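Local coordinates for ABC transporter binding protein AcbH (Actinoplanes, PDB 3OO8), which binds beta-D-galactopyranose as the extracellular solute receptor of a bacterial ABC transporter, with an exclusive preference for that sugar, at residues 140-145 and 297-302; 192-197 and 369-374. The protein carries 2 engineered substitutions. All blocks are in the same frame, centred on the assembly; numbering follows the deposited sequence.

In the fold
Both interactions are buried near the middle of the chain, their centres about 10 Å apart, and neither is a surface contact. Interaction 1 joins extended backbone to extended backbone through proline-aromatic packing, one backbone hydrogen bond and a bridging water; interaction 2 sets one helix against the first turn of another through a carboxylate and a methionine. They hold different elements but touch each other. Trp142 stacks on Phe370, and Gln369 OE1 probably accepts from Thr300 N. Asp297 OD2 and Asp195 OD2 lie 2.6 Å apart, so that at least one of the two carboxylates is probably protonated. Together they supply Trp142, Glu372 (engineered) and Arg373 to the galactose site.

Interaction 1: residues 140-145 and 297-302; sequences YPWVVF and DAPTDG
Tyr140 lies against Pro299, and its ring shows how an aromatic face can seat a proline in the middle of a solute-binding protein. From CB, CG turns between the backbone N and the carbonyl carbon (chi1 66°), which brings the ring to Pro299. Along the ring, CD2 faces Pro299 O, CE2 meets Pro299 CB at 3.9 Å, and CZ comes within 3.8 Å of Pro299 CG. At the tip OH lies 3.6 Å from Pro299 CG. Pro299 CD sits over one face, offset toward the rim, in a CH-pi contact 4.1 Å from the Tyr140 ring centroid. With an alanine here, Pro299 would probably lose its aromatic cover and a gap would open beside its ring. The backbone adds its own grip: Tyr140 O receives a CA-H...O contact from Ala298 CA at 3.1 Å but has no conventional hydrogen-bond partner. Trp142 N donates to Asp297 O (3.2 Å), approaching almost in line with the carbonyl although the N-H itself is bent at 135°. A water joins Trp142 O to Asp297 N. In Trp142, a galactose-binding residue, CB and CG meet Asp297 CB, the two side chains passing at a slant, and CD1 reaches Pro299 CD. Asp297 OD1 turns to Ser368. Around this core, strand 134-147 pairs with strands 257-261 and 279-282, Tyr140 and Pro141 rest on helix 264-270, and Pro141 and Val143 pack on Met296 of strand 295-297.

Interaction 2: residues 192-197 and 369-374; sequences GTFDIL and QFMERD. Engineered in segment 369-374: Glu372 (natural residue Asp).
Asp195, on helix 191-201, points its carboxylate at the N-terminus of the short helix 371-374, whose N-cap position is Phe370. This is a worked case of a helix start met by an acidic residue from another helix, within the class 2 solute-binding fold. The polar part across the contact is a single weak hydrogen bond: Met371 N donates to Asp195 OD2 at 3.0 Å with a bent N-H (128°). The same OD2 approaches Phe370 CA, and the outward-pointing amides of the helix start would probably ease the presence of an acidic group there, although Asp297 OD2 close by leaves the charge of Asp195 uncertain. Within 369-374, Phe370 O accepts from both Arg373 N and Asp374 N, and Gln369 N gives a nearly straight bond to the syn side of Asp374 OD2 (2.7 Å), from well out of the carboxylate plane, drawing the chain ahead of the turn onto the turn itself. Arg373, a sugar-binding residue, forms a salt bridge with Asp301. The aromatic contact comes from Phe370. Its CG is anti to the backbone N (chi1 -171°), carrying the ring, beside Trp142 of the sugar site, toward the first turn of helix 191-201, where CE1 lies 3.6 Å from Gly192 N. The engineered Glu372 packs on helix 377-392, and the apolar contact is made by Met371, extended through chi2 and bent at chi3 (-65°), with its methyl aimed at helix 191-201. There Met371 CE comes 3.4 Å from Phe194 CD2, obliquely to the ring, and equally near, at 3.4 Å, to Asp195 OD1.

Interaction 1: residues 140-145 and 297-302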
# COMPACT_ATOMS: atom_id res chain seq x y z
N TYR A 140 3.17 4.29 -2.36
CA TYR A 140 3.73 3.73 -3.62
C TYR A 140 2.68 2.77 -4.15
O TYR A 140 1.89 2.24 -3.38
CB TYR A 140 5.06 3.02 -3.37
CG TYR A 140 4.89 1.78 -2.54
CD1 TYR A 140 4.63 0.55 -3.14
CD2 TYR A 140 4.99 1.85 -1.15
CE1 TYR A 140 4.45 -0.58 -2.35
CE2 TYR A 140 4.81 0.72 -0.38
CZ TYR A 140 4.55 -0.48 -1.00
OH TYR A 140 4.36 -1.65 -0.26
N PRO A 141 2.72 2.49 -5.45
CA PRO A 141 1.64 1.72 -6.08
C PRO A 141 1.88 0.23 -6.28
O PRO A 141 3.03 -0.21 -6.39
CB PRO A 141 1.53 2.39 -7.45
CG PRO A 141 3.02 2.69 -7.78
CD PRO A 141 3.61 3.14 -6.45
N TRP A 142 0.77 -0.50 -6.31
CA TRP A 142 0.74 -1.92 -6.71
C TRP A 142 0.10 -1.93 -8.09
O TRP A 142 -1.10 -1.72 -8.22
CB TRP A 142 -0.09 -2.74 -5.72
CG TRP A 142 0.73 -3.24 -4.57
CD1 TRP A 142 1.30 -2.49 -3.56
CD2 TRP A 142 1.08 -4.60 -4.33
NE1 TRP A 142 1.98 -3.34 -2.68
CE2 TRP A 142 1.89 -4.62 -3.16
CE3 TRP A 142 0.78 -5.80 -4.98
CZ2 TRP A 142 2.37 -5.81 -2.62
CZ3 TRP A 142 1.31 -7.00 -4.44
CH2 TRP A 142 2.09 -6.98 -3.30
N VAL A 143 0.90 -2.25 -9.11
CA VAL A 143 0.51 -2.06 -10.51
C VAL A 143 1.23 -3.14 -11.34
O VAL A 143 2.00 -3.91 -10.79
CB VAL A 143 0.95 -0.64 -11.04
CG1 VAL A 143 0.03 0.45 -10.47
CG2 VAL A 143 2.37 -0.30 -10.61
N VAL A 144 0.91 -3.22 -12.63
CA VAL A 144 1.47 -4.28 -13.51
C VAL A 144 2.65 -3.70 -14.29
O VAL A 144 2.50 -2.78 -15.11
CB VAL A 144 0.41 -4.72 -14.58
CG1 VAL A 144 1.00 -5.87 -15.39
CG2 VAL A 144 -0.94 -5.13 -13.96
N PHE A 145 3.82 -4.28 -14.08
CA PHE A 145 5.06 -3.81 -14.72
C PHE A 145 5.34 -4.59 -15.98
O PHE A 145 4.88 -5.71 -16.09
CB PHE A 145 6.23 -3.99 -13.74
CG PHE A 145 6.15 -3.03 -12.60
CD1 PHE A 145 6.75 -1.77 -12.69
CD2 PHE A 145 5.52 -3.41 -11.42
CE1 PHE A 145 6.65 -0.84 -11.66
CE2 PHE A 145 5.41 -2.49 -10.35
CZ PHE A 145 5.98 -1.21 -10.47
N ASP A 297 -4.23 -0.60 -4.16
CA ASP A 297 -3.44 -0.70 -2.93
C ASP A 297 -2.26 0.27 -3.09
O ASP A 297 -1.42 0.10 -3.99
CB ASP A 297 -2.81 -2.12 -2.80
CG ASP A 297 -3.70 -3.14 -2.07
OD1 ASP A 297 -4.61 -2.80 -1.26
OD2 ASP A 297 -3.46 -4.35 -2.29
N ALA A 298 -2.18 1.29 -2.23
CA ALA A 298 -1.04 2.21 -2.25
C ALA A 298 -0.68 2.49 -0.79
O ALA A 298 -1.15 3.46 -0.19
CB ALA A 298 -1.38 3.50 -3.02
N PRO A 299 0.11 1.60 -0.17
CA PRO A 299 0.38 1.70 1.28
C PRO A 299 0.96 3.07 1.68
O PRO A 299 2.02 3.47 1.17
CB PRO A 299 1.40 0.57 1.53
CG PRO A 299 1.07 -0.44 0.44
CD PRO A 299 0.73 0.40 -0.77
N THR A 300 0.27 3.76 2.59
CA THR A 300 0.54 5.14 2.91
C THR A 300 1.04 5.29 4.35
O THR A 300 0.35 4.93 5.33
CB THR A 300 -0.75 5.99 2.74
OG1 THR A 300 -1.27 5.82 1.41
CG2 THR A 300 -0.48 7.48 2.96
N ASP A 301 2.23 5.86 4.47
CA ASP A 301 2.84 6.08 5.76
C ASP A 301 2.56 7.52 6.22
O ASP A 301 2.44 8.42 5.38
CB ASP A 301 4.36 5.87 5.71
CG ASP A 301 4.75 4.40 5.56
OD1 ASP A 301 3.86 3.52 5.50
OD2 ASP A 301 5.97 4.12 5.45
N GLY A 302 2.49 7.74 7.53
CA GLY A 302 2.25 9.10 8.02
C GLY A 302 2.55 9.21 9.50
O GLY A 302 3.42 8.51 10.01
O HOH W 1 -3.42 -2.37 -6.39

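Interaction 2: residues 192-197 and 369-374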
# COMPACT_ATOMS: atom_id res chain seq x y z
N GLY A 192 -1.80 -9.33 -2.77
CA GLY A 192 -2.06 -8.18 -3.66
C GLY A 192 -3.00 -8.53 -4.80
O GLY A 192 -3.72 -7.68 -5.30
N THR A 193 -2.92 -9.76 -5.30
CA THR A 193 -3.82 -10.19 -6.36
C THR A 193 -5.26 -10.32 -5.80
O THR A 193 -6.23 -9.92 -6.47
CB THR A 193 -3.33 -11.48 -7.03
OG1 THR A 193 -2.17 -11.15 -7.80
CG2 THR A 193 -4.41 -12.02 -7.95
N PHE A 194 -5.39 -10.88 -4.60
CA PHE A 194 -6.71 -10.94 -3.98
C PHE A 194 -7.30 -9.53 -3.87
O PHE A 194 -8.44 -9.28 -4.31
CB PHE A 194 -6.72 -11.59 -2.59
CG PHE A 194 -8.09 -11.60 -1.98
CD1 PHE A 194 -8.97 -12.66 -2.21
CD2 PHE A 194 -8.55 -10.49 -1.25
CE1 PHE A 194 -10.24 -12.64 -1.70
CE2 PHE A 194 -9.86 -10.45 -0.77
CZ PHE A 194 -10.69 -11.54 -0.98
N ASP A 195 -6.50 -8.63 -3.32
CA ASP A 195 -6.96 -7.26 -3.13
C ASP A 195 -7.44 -6.60 -4.41
O ASP A 195 -8.49 -5.97 -4.44
CB ASP A 195 -5.85 -6.39 -2.56
CG ASP A 195 -5.45 -6.76 -1.15
OD1 ASP A 195 -6.14 -7.53 -0.43
OD2 ASP A 195 -4.37 -6.20 -0.77
N ILE A 196 -6.65 -6.69 -5.47
CA ILE A 196 -6.99 -5.96 -6.69
C ILE A 196 -8.22 -6.57 -7.39
O ILE A 196 -9.05 -5.82 -7.93
CB ILE A 196 -5.77 -5.78 -7.64
CG1 ILE A 196 -5.97 -4.64 -8.64
CG2 ILE A 196 -5.37 -7.09 -8.37
CD1 ILE A 196 -6.39 -3.28 -8.04
N LEU A 197 -8.31 -7.90 -7.42
CA LEU A 197 -9.51 -8.56 -7.97
C LEU A 197 -10.75 -8.11 -7.18
O LEU A 197 -11.77 -7.79 -7.79
CB LEU A 197 -9.38 -10.07 -7.91
CG LEU A 197 -8.32 -10.60 -8.87
CD1 LEU A 197 -8.26 -12.09 -8.65
CD2 LEU A 197 -8.72 -10.35 -10.33
N GLN A 369 -4.69 -0.14 1.50
CA GLN A 369 -3.36 -0.04 2.11
C GLN A 369 -2.61 -1.36 2.11
O GLN A 369 -1.62 -1.48 2.84
CB GLN A 369 -3.54 0.35 3.58
CG GLN A 369 -4.29 1.67 3.78
CD GLN A 369 -3.61 2.83 3.04
OE1 GLN A 369 -2.40 3.02 3.15
NE2 GLN A 369 -4.39 3.63 2.32
N PHE A 370 -3.09 -2.31 1.29
CA PHE A 370 -2.59 -3.71 1.21
C PHE A 370 -3.22 -4.52 2.33
O PHE A 370 -3.46 -4.01 3.42
CB PHE A 370 -1.06 -3.80 1.20
CG PHE A 370 -0.54 -5.19 0.91
CD1 PHE A 370 -0.63 -5.75 -0.37
CD2 PHE A 370 0.09 -5.92 1.92
CE1 PHE A 370 -0.12 -7.04 -0.62
CE2 PHE A 370 0.59 -7.19 1.65
CZ PHE A 370 0.48 -7.74 0.39
N MET A 371 -3.52 -5.79 2.06
CA MET A 371 -4.26 -6.59 3.04
C MET A 371 -3.63 -6.61 4.43
O MET A 371 -4.34 -6.55 5.43
CB MET A 371 -4.44 -8.02 2.52
CG MET A 371 -5.40 -8.81 3.44
SD MET A 371 -5.54 -10.56 2.99
CE MET A 371 -6.30 -10.44 1.36
N GLU A 372 -2.31 -6.65 4.50
CA GLU A 372 -1.63 -6.67 5.79
C GLU A 372 -1.88 -5.46 6.70
O GLU A 372 -1.67 -5.54 7.93
CB GLU A 372 -0.14 -6.84 5.58
CG GLU A 372 0.20 -8.20 5.06
CD GLU A 372 0.73 -9.11 6.12
OE1 GLU A 372 0.24 -9.07 7.29
OE2 GLU A 372 1.66 -9.87 5.76
N ARG A 373 -2.30 -4.34 6.11
CA ARG A 373 -2.60 -3.13 6.87
C ARG A 373 -4.08 -2.86 6.93
O ARG A 373 -4.54 -2.15 7.84
CB ARG A 373 -1.87 -1.93 6.24
CG ARG A 373 -0.37 -2.02 6.37
CD ARG A 373 0.27 -0.78 5.75
NE ARG A 373 1.71 -0.71 6.04
CZ ARG A 373 2.45 0.37 5.82
NH1 ARG A 373 1.89 1.45 5.33
NH2 ARG A 373 3.75 0.39 6.11
N ASP A 374 -4.86 -3.41 6.00
CA ASP A 374 -6.31 -3.13 6.03
C ASP A 374 -7.11 -4.05 6.95
O ASP A 374 -8.26 -3.73 7.30
CB ASP A 374 -6.92 -3.14 4.62
CG ASP A 374 -6.67 -1.85 3.86
OD1 ASP A 374 -6.82 -0.77 4.49
OD2 ASP A 374 -6.42 -1.94 2.64